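Local structure of SmhB (Serratia marcescens, 6ZZ5) at residues G184-I196 / I330-V343. The protein probably serves as one of the three components of Smh, a tripartite alpha-pore-forming toxin, and is seen here in its soluble form. Residues are numbered along the deposited sequence; the frame is centred on the assembly and turned at random.
Sequences GLLVIGGAIVTAI and IIKQQMAGVVVREV
V339 and V340 run parallel to V193 and T194, adding a short edge strand to the strand 191-196. V339 N gives a nearly straight bond to I192 O (2.8 Å). V339 O in turn takes T194 N at a more bent 140°, and R341 N then reaches T194 O (2.8 Å). Beyond this pairing the chains separate just enough for water: one links I196 N to R341 O, another I196 O to V343 N. On the helix side a third water accepts from I192 N and donates to both O and OE1 of Q334, carrying the pairing on to the last turn of the helix.

Q334 fills the loop formed by the two turns 184-187 and 187-190. Its CG, anti to the carbonyl carbon, rests against L185 O; the bend at chi2 (-90°) then turns the amide in among the loop carbonyls, with NE2 2.9 Å from V187 O and OE1 against A191 CA. One turn back, I331 packs its CG1 and CD1 obliquely against the methyl ends of L185 and L186, while I330 puts CG2 on the L186 backbone and CD1 3.8 Å from I188 CG1. In the sheet, V193 and V339 lie side by side on one face, where V193 CG1 also touches R341 CG. T194 points to the other face; its CG2 meets V338 CG1 (3.7 Å) at about a right angle.

Strand 216-221 pairs antiparallel with the other edge of 191-196, so the latter is an inner strand of a small mixed sheet. Helix 4-30 packs on T194, I196 and I331, and helix 44-92 on I331 and M335, so the contact joins the small sheet to these long helices, while the short helix 349-359 packs on A195, R341 and V343.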
loop_
_atom_site.group_PDB
_atom_site.type_symbol
_atom_site.label_atom_id
_atom_site.label_comp_id
_atom_site.label_asym_id
_atom_site.label_seq_id
_atom_site.Cartn_x
_atom_site.Cartn_y
_atom_site.Cartn_z
ATOM N N GLY A 184 4.281 12.956 0.874
ATOM C CA GLY A 184 3.166 13.722 0.278
ATOM C C GLY A 184 1.811 13.528 0.953
ATOM O O GLY A 184 0.896 14.357 0.681
ATOM N N LEU A 185 1.649 12.542 1.832
ATOM C CA LEU A 185 0.310 12.145 2.323
ATOM C C LEU A 185 -0.465 13.295 2.968
ATOM O O LEU A 185 -1.708 13.379 2.772
ATOM C CB LEU A 185 0.459 10.995 3.319
ATOM C CG LEU A 185 -0.861 10.434 3.840
ATOM C CD1 LEU A 185 -1.637 9.683 2.779
ATOM C CD2 LEU A 185 -0.607 9.564 5.058
ATOM N N LEU A 186 0.222 14.114 3.752
ATOM C CA LEU A 186 -0.393 15.133 4.618
ATOM C C LEU A 186 -0.196 16.531 4.031
ATOM O O LEU A 186 -0.512 17.501 4.747
ATOM C CB LEU A 186 0.230 15.019 6.017
ATOM C CG LEU A 186 -0.123 13.714 6.753
ATOM C CD1 LEU A 186 0.354 13.748 8.215
ATOM C CD2 LEU A 186 -1.627 13.441 6.684
ATOM N N VAL A 187 0.189 16.663 2.746
ATOM C CA VAL A 187 0.318 17.999 2.099
ATOM C C VAL A 187 -1.082 18.546 1.815
ATOM O O VAL A 187 -1.835 17.939 1.082
ATOM C CB VAL A 187 1.203 17.965 0.830
ATOM C CG1 VAL A 187 1.161 19.275 0.081
ATOM C CG2 VAL A 187 2.636 17.589 1.156
ATOM N N ILE A 188 -1.437 19.658 2.439
ATOM C CA ILE A 188 -2.770 20.291 2.271
ATOM C C ILE A 188 -2.901 20.803 0.830
ATOM O O ILE A 188 -2.005 21.522 0.376
ATOM C CB ILE A 188 -2.979 21.405 3.333
ATOM C CG1 ILE A 188 -3.007 20.770 4.729
ATOM C CG2 ILE A 188 -4.251 22.176 3.012
ATOM C CD1 ILE A 188 -3.201 21.735 5.864
ATOM N N GLY A 189 -3.946 20.386 0.111
ATOM C CA GLY A 189 -4.140 20.805 -1.286
ATOM C C GLY A 189 -3.285 20.018 -2.269
ATOM O O GLY A 189 -3.406 20.289 -3.456
ATOM N N GLY A 190 -2.420 19.113 -1.794
ATOM C CA GLY A 190 -1.524 18.337 -2.637
ATOM C C GLY A 190 -2.238 17.112 -3.187
ATOM O O GLY A 190 -3.401 16.835 -2.859
ATOM N N ALA A 191 -1.536 16.398 -4.035
ATOM C CA ALA A 191 -2.046 15.161 -4.634
ATOM C C ALA A 191 -0.890 14.182 -4.810
ATOM O O ALA A 191 0.297 14.590 -4.783
ATOM C CB ALA A 191 -2.727 15.465 -5.954
ATOM N N ILE A 192 -1.250 12.914 -4.951
ATOM C CA ILE A 192 -0.346 11.828 -5.357
ATOM C C ILE A 192 -0.581 11.601 -6.857
ATOM O O ILE A 192 -1.722 11.498 -7.259
ATOM C CB ILE A 192 -0.597 10.607 -4.477
ATOM C CG1 ILE A 192 -0.345 10.969 -3.008
ATOM C CG2 ILE A 192 0.236 9.416 -4.935
ATOM C CD1 ILE A 192 1.069 11.292 -2.729
ATOM N N VAL A 193 0.475 11.586 -7.649
ATOM C CA VAL A 193 0.399 11.391 -9.122
ATOM C C VAL A 193 1.014 10.028 -9.435
ATOM O O VAL A 193 2.166 9.769 -8.908
ATOM C CB VAL A 193 1.184 12.487 -9.854
ATOM C CG1 VAL A 193 1.106 12.271 -11.356
ATOM C CG2 VAL A 193 0.668 13.867 -9.482
ATOM N N THR A 194 0.391 9.262 -10.318
ATOM C CA THR A 194 0.804 7.864 -10.586
ATOM C C THR A 194 0.855 7.646 -12.083
ATOM O O THR A 194 0.194 8.370 -12.871
ATOM C CB THR A 194 -0.088 6.813 -9.893
ATOM O OG1 THR A 194 -1.402 6.816 -10.446
ATOM C CG2 THR A 194 -0.225 7.070 -8.423
ATOM N N ALA A 195 1.710 6.693 -12.452
ATOM C CA ALA A 195 1.908 6.295 -13.836
ATOM C C ALA A 195 2.391 4.864 -13.845
ATOM O O ALA A 195 3.050 4.430 -12.857
ATOM C CB ALA A 195 2.882 7.222 -14.510
ATOM N N ILE A 196 1.914 4.143 -14.840
ATOM C CA ILE A 196 2.274 2.716 -15.049
ATOM C C ILE A 196 2.971 2.566 -16.391
ATOM O O ILE A 196 2.491 3.117 -17.380
ATOM C CB ILE A 196 0.971 1.902 -14.936
ATOM C CG1 ILE A 196 0.506 1.888 -13.473
ATOM C CG2 ILE A 196 1.186 0.488 -15.471
ATOM C CD1 ILE A 196 -0.966 1.613 -13.305
ATOM N N ILE A 330 -7.422 15.151 5.543
ATOM C CA ILE A 330 -6.395 15.287 4.455
ATOM C C ILE A 330 -6.238 13.919 3.795
ATOM O O ILE A 330 -6.265 13.854 2.558
ATOM C CB ILE A 330 -5.078 15.848 4.972
ATOM C CG1 ILE A 330 -5.276 17.215 5.642
ATOM C CG2 ILE A 330 -4.066 15.943 3.822
ATOM C CD1 ILE A 330 -4.096 17.635 6.495
ATOM N N ILE A 331 -6.155 12.880 4.593
ATOM C CA ILE A 331 -5.966 11.506 4.073
ATOM C C ILE A 331 -7.152 11.136 3.205
ATOM O O ILE A 331 -6.938 10.663 2.052
ATOM C CB ILE A 331 -5.673 10.497 5.190
ATOM C CG1 ILE A 331 -4.293 10.788 5.758
ATOM C CG2 ILE A 331 -5.778 9.080 4.697
ATOM C CD1 ILE A 331 -4.004 10.034 6.997
ATOM N N LYS A 332 -8.376 11.363 3.673
ATOM C CA LYS A 332 -9.530 10.993 2.814
ATOM C C LYS A 332 -9.454 11.717 1.458
ATOM O O LYS A 332 -9.743 11.074 0.408
ATOM C CB LYS A 332 -10.819 11.208 3.592
ATOM C CG LYS A 332 -11.037 10.116 4.642
ATOM C CD LYS A 332 -12.113 10.484 5.663
ATOM C CE LYS A 332 -13.442 10.672 4.998
ATOM N NZ LYS A 332 -14.315 9.540 5.310
ATOM N N GLN A 333 -9.140 13.003 1.462
ATOM C CA GLN A 333 -9.041 13.824 0.228
ATOM C C GLN A 333 -7.927 13.270 -0.669
ATOM O O GLN A 333 -8.114 13.123 -1.882
ATOM C CB GLN A 333 -8.737 15.290 0.559
ATOM C CG GLN A 333 -9.907 16.082 1.128
ATOM C CD GLN A 333 -9.478 17.519 1.342
ATOM O OE1 GLN A 333 -8.471 17.794 1.993
ATOM N NE2 GLN A 333 -10.183 18.436 0.717
ATOM N N GLN A 334 -6.770 12.991 -0.104
ATOM C CA GLN A 334 -5.632 12.430 -0.895
ATOM C C GLN A 334 -5.994 11.085 -1.516
ATOM O O GLN A 334 -5.635 10.857 -2.643
ATOM C CB GLN A 334 -4.404 12.209 -0.031
ATOM C CG GLN A 334 -3.812 13.516 0.391
ATOM C CD GLN A 334 -2.776 14.124 -0.516
ATOM O OE1 GLN A 334 -2.490 13.659 -1.631
ATOM N NE2 GLN A 334 -2.256 15.238 -0.013
ATOM N N MET A 335 -6.655 10.208 -0.764
ATOM C CA MET A 335 -6.991 8.845 -1.229
ATOM C C MET A 335 -8.041 8.927 -2.325
ATOM O O MET A 335 -7.968 8.115 -3.249
ATOM C CB MET A 335 -7.415 7.954 -0.058
ATOM C CG MET A 335 -6.225 7.742 0.866
ATOM S SD MET A 335 -6.513 6.544 2.166
ATOM C CE MET A 335 -6.219 5.065 1.185
ATOM N N ALA A 336 -8.934 9.903 -2.284
ATOM C CA ALA A 336 -9.949 10.078 -3.335
ATOM C C ALA A 336 -9.356 10.834 -4.533
ATOM O O ALA A 336 -9.933 10.797 -5.581
ATOM C CB ALA A 336 -11.171 10.770 -2.771
ATOM N N GLY A 337 -8.226 11.503 -4.400
ATOM C CA GLY A 337 -7.793 12.527 -5.382
ATOM C C GLY A 337 -6.552 12.084 -6.150
ATOM O O GLY A 337 -5.932 12.929 -6.807
ATOM N N VAL A 338 -6.174 10.804 -6.067
ATOM C CA VAL A 338 -4.989 10.282 -6.825
ATOM C C VAL A 338 -5.105 10.645 -8.302
ATOM O O VAL A 338 -6.161 10.454 -8.880
ATOM C CB VAL A 338 -4.762 8.784 -6.615
ATOM C CG1 VAL A 338 -3.586 8.308 -7.467
ATOM C CG2 VAL A 338 -4.536 8.477 -5.146
ATOM N N VAL A 339 -4.034 11.181 -8.879
ATOM C CA VAL A 339 -3.933 11.605 -10.309
ATOM C C VAL A 339 -3.238 10.517 -11.097
ATOM O O VAL A 339 -2.229 9.983 -10.608
ATOM C CB VAL A 339 -3.176 12.938 -10.384
ATOM C CG1 VAL A 339 -2.850 13.370 -11.808
ATOM C CG2 VAL A 339 -3.984 14.004 -9.645
ATOM N N VAL A 340 -3.854 10.082 -12.184
ATOM C CA VAL A 340 -3.260 9.052 -13.089
ATOM C C VAL A 340 -2.813 9.751 -14.364
ATOM O O VAL A 340 -3.617 10.471 -14.951
ATOM C CB VAL A 340 -4.227 7.888 -13.354
ATOM C CG1 VAL A 340 -3.637 6.857 -14.286
ATOM C CG2 VAL A 340 -4.612 7.224 -12.066
ATOM N N ARG A 341 -1.547 9.631 -14.699
ATOM C CA ARG A 341 -1.048 9.999 -16.042
ATOM C C ARG A 341 -0.886 8.746 -16.923
ATOM O O ARG A 341 -0.324 7.776 -16.487
ATOM C CB ARG A 341 0.250 10.790 -15.943
ATOM C CG ARG A 341 0.090 12.036 -15.094
ATOM C CD ARG A 341 0.886 13.131 -15.679
ATOM N NE ARG A 341 0.706 14.349 -14.930
ATOM C CZ ARG A 341 1.560 15.354 -14.990
ATOM N NH1 ARG A 341 2.681 15.251 -15.690
ATOM N NH2 ARG A 341 1.310 16.451 -14.307
ATOM N N GLU A 342 -1.316 8.840 -18.160
ATOM C CA GLU A 342 -1.139 7.817 -19.223
ATOM C C GLU A 342 0.287 7.940 -19.779
ATOM O O GLU A 342 0.784 9.059 -20.060
ATOM C CB GLU A 342 -2.170 8.007 -20.354
ATOM C CG GLU A 342 -3.625 7.859 -19.850
ATOM C CD GLU A 342 -3.896 6.601 -19.011
ATOM O OE1 GLU A 342 -3.349 5.534 -19.333
ATOM O OE2 GLU A 342 -4.623 6.669 -17.998
ATOM N N VAL A 343 0.964 6.820 -19.851
ATOM C CA VAL A 343 2.330 6.766 -20.379
ATOM C C VAL A 343 2.214 6.396 -21.828
ATOM O O VAL A 343 1.600 5.389 -22.131
ATOM C CB VAL A 343 3.178 5.776 -19.572
ATOM C CG1 VAL A 343 4.521 5.638 -20.201
ATOM C CG2 VAL A 343 3.279 6.214 -18.115
HETATM O O HOH W 1 -5.650 18.102 1.043
HETATM O O HOH W 2 -3.951 12.538 -3.974
HETATM O O HOH W 3 -0.458 5.233 -15.965
HETATM O O HOH W 4 -0.034 4.274 -18.687
#